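Spermidine N1-acetyltransferase (Vibrio cholerae O1 biovar El Tor, PDB 6DAU) probably catalyses the transfer of an acetyl group from acetyl-coenzyme A to the polyamines spermidine and spermine, as a twelve-subunit GNAT-family enzyme. Local coordinates at residues 34-37 with 41-44. The protein carries 2 engineered substitutions. Numbering follows the deposited sequence.
Engineered in segment 41-44: Gln41 (natural residue Glu).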
ATOM      1  N   GLU C  34      17.558 -13.378  10.298  1.00 54.39           N
ATOM      2  CA  GLU C  34      17.848 -11.981   9.923  1.00 56.74           C
ATOM      3  C   GLU C  34      18.848 -11.397  10.930  1.00 53.51           C
ATOM      4  O   GLU C  34      18.627 -11.509  12.134  1.00 49.43           O
ATOM      5  CB  GLU C  34      16.568 -11.170   9.838  1.00 58.47           C
ATOM      6  CG  GLU C  34      15.484 -11.858   8.967  1.00 64.61           C
ATOM      7  CD  GLU C  34      14.593 -10.881   8.242  1.00 68.27           C
ATOM      8  OE1 GLU C  34      15.124 -10.131   7.434  1.00 78.91           O
ATOM      9  OE2 GLU C  34      13.366 -10.862   8.476  1.00 71.08           O
ATOM     10  N   PRO C  35      19.971 -10.829  10.446  1.00 55.70           N
ATOM     11  CA  PRO C  35      21.026 -10.299  11.351  1.00 56.66           C
ATOM     12  C   PRO C  35      20.543  -8.995  11.999  1.00 57.37           C
ATOM     13  O   PRO C  35      19.728  -8.298  11.418  1.00 58.79           O
ATOM     14  CB  PRO C  35      22.203 -10.028  10.394  1.00 58.64           C
ATOM     15  CG  PRO C  35      21.521  -9.656   9.080  1.00 62.13           C
ATOM     16  CD  PRO C  35      20.255 -10.515   9.018  1.00 57.74           C
ATOM     17  N   TYR C  36      20.970  -8.698  13.217  1.00 58.68           N
ATOM     18  CA  TYR C  36      20.668  -7.390  13.813  1.00 54.37           C
ATOM     19  C   TYR C  36      21.811  -7.064  14.774  1.00 58.84           C
ATOM     20  O   TYR C  36      22.465  -7.985  15.287  1.00 53.01           O
ATOM     21  CB  TYR C  36      19.338  -7.391  14.569  1.00 50.10           C
ATOM     22  CG  TYR C  36      19.318  -8.296  15.772  1.00 50.36           C
ATOM     23  CD1 TYR C  36      19.044  -9.673  15.640  1.00 48.43           C
ATOM     24  CD2 TYR C  36      19.627  -7.795  17.042  1.00 50.54           C
ATOM     25  CE1 TYR C  36      19.050 -10.518  16.744  1.00 51.90           C
ATOM     26  CE2 TYR C  36      19.662  -8.624  18.154  1.00 49.66           C
ATOM     27  CZ  TYR C  36      19.350  -9.969  18.016  1.00 55.45           C
ATOM     28  OH  TYR C  36      19.357 -10.786  19.144  1.00 58.09           O
ATOM     29  N   GLU C  37      22.040  -5.768  15.002  1.00 57.54           N
ATOM     30  CA  GLU C  37      22.946  -5.326  16.061  1.00 58.41           C
ATOM     31  C   GLU C  37      22.221  -4.424  17.073  1.00 58.96           C
ATOM     32  O   GLU C  37      22.559  -4.431  18.258  1.00 59.62           O
ATOM     33  CB  GLU C  37      24.156  -4.589  15.457  1.00 60.22           C
ATOM     34  CG  GLU C  37      24.966  -5.472  14.504  1.00 57.46           C
ATOM     35  CD  GLU C  37      26.247  -4.826  14.021  1.00 60.22           C
ATOM     36  OE1 GLU C  37      26.230  -3.843  13.262  1.00 60.10           O
ATOM     37  OE2 GLU C  37      27.304  -5.314  14.414  1.00 61.30           O
ATOM     38  N   GLN C  41      16.465  -2.601  15.567  1.00 51.15           N
ATOM     39  CA  GLN C  41      16.412  -3.651  14.543  1.00 53.76           C
ATOM     40  C   GLN C  41      15.698  -4.892  15.135  1.00 53.63           C
ATOM     41  O   GLN C  41      14.758  -5.426  14.529  1.00 51.05           O
ATOM     42  CB  GLN C  41      17.828  -4.028  14.070  1.00 50.35           C
ATOM     43  CG  GLN C  41      18.472  -3.052  13.075  1.00 52.84           C
ATOM     44  CD  GLN C  41      19.994  -3.206  13.008  1.00 53.84           C
ATOM     45  OE1 GLN C  41      20.608  -3.874  13.850  1.00 51.86           O
ATOM     46  NE2 GLN C  41      20.614  -2.537  12.050  1.00 52.94           N
ATOM     47  N   LEU C  42      16.134  -5.312  16.330  1.00 51.54           N
ATOM     48  CA  LEU C  42      15.548  -6.474  16.996  1.00 50.71           C
ATOM     49  C   LEU C  42      14.032  -6.314  17.154  1.00 50.37           C
ATOM     50  O   LEU C  42      13.278  -7.224  16.831  1.00 48.05           O
ATOM     51  CB  LEU C  42      16.210  -6.746  18.366  1.00 50.47           C
ATOM     52  CG  LEU C  42      15.587  -7.829  19.262  1.00 49.27           C
ATOM     53  CD1 LEU C  42      15.617  -9.191  18.561  1.00 46.84           C
ATOM     54  CD2 LEU C  42      16.340  -7.875  20.621  1.00 46.92           C
ATOM     55  N   GLU C  43      13.602  -5.143  17.606  1.00 51.55           N
ATOM     56  CA  GLU C  43      12.187  -4.892  17.813  1.00 55.38           C
ATOM     57  C   GLU C  43      11.367  -5.025  16.519  1.00 56.88           C
ATOM     58  O   GLU C  43      10.275  -5.616  16.550  1.00 58.00           O
ATOM     59  CB  GLU C  43      11.931  -3.546  18.486  1.00 59.09           C
ATOM     60  CG  GLU C  43      10.491  -3.467  18.990  1.00 67.33           C
ATOM     61  CD  GLU C  43      10.255  -2.358  20.001  1.00 77.34           C
ATOM     62  OE1 GLU C  43      10.792  -1.243  19.797  1.00 78.55           O
ATOM     63  OE2 GLU C  43       9.524  -2.634  20.994  1.00 83.66           O
ATOM     64  N   GLU C  44      11.881  -4.497  15.405  1.00 52.78           N
ATOM     65  CA  GLU C  44      11.176  -4.650  14.115  1.00 54.38           C
ATOM     66  C   GLU C  44      11.108  -6.134  13.700  1.00 56.17           C
ATOM     67  O   GLU C  44      10.055  -6.597  13.247  1.00 55.40           O
ATOM     68  CB  GLU C  44      11.796  -3.825  13.003  1.00 52.61           C
ATOM     69  CG  GLU C  44      11.524  -2.350  13.172  1.00 57.22           C
ATOM     70  CD  GLU C  44      11.808  -1.569  11.920  1.00 57.90           C
ATOM     71  OE1 GLU C  44      11.721  -0.345  12.002  1.00 59.58           O
ATOM     72  OE2 GLU C  44      12.040  -2.195  10.855  1.00 59.89           O
TER
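Gln41, an engineered residue that replaces the natural glutamate, reaches back from the first turn of helix 39-49 to Tyr36 and Glu37. CB sits against Tyr36 CB, 3.7 Å away, where the two backbones run nearest to each other. With CG anti to the carbonyl carbon (chi1 -78°) and the chain extended beyond it, the amide is carried past the CA of Tyr36, which lies 3.5 Å from Gln41 OE1. At the tip, OE1 accepts the backbone N-H of Glu37. Glu37 N lies a short 2.6 Å from Gln41 OE1. The hydrogen bond is nearly straight at 165°, and the donor sits close to the line of the side-chain C=O (162°). The same oxygen also takes the N-H of Ser38, just before helix 39-49, so one oxygen is held by two backbone N-H groups. NE2 donates to Ile50 O of a neighbouring subunit, so the amide joins its own chain to the next. This corner belongs to the stretch between the first two strands of the GNAT sheet, where strand 34-36 pairs with strand 29-31 in a small hairpin. Beside the polar grip, Leu42 lies alongside Tyr36, both side chains pointing the same way. Leu42 CB meets the Tyr36 ring at CD2, 3.8 Å away, while Leu42 CD1 makes a CH-pi contact over the face, 4.1 Å from the ring centroid and displaced toward CZ. Beyond the ring, Tyr36 OH is hydrogen-bonded to Asn22 ND2. The Glu37 carboxylate leaves the corner altogether, making a salt bridge to Arg56 and a hydrogen bond to Tyr109, both of that neighbouring subunit.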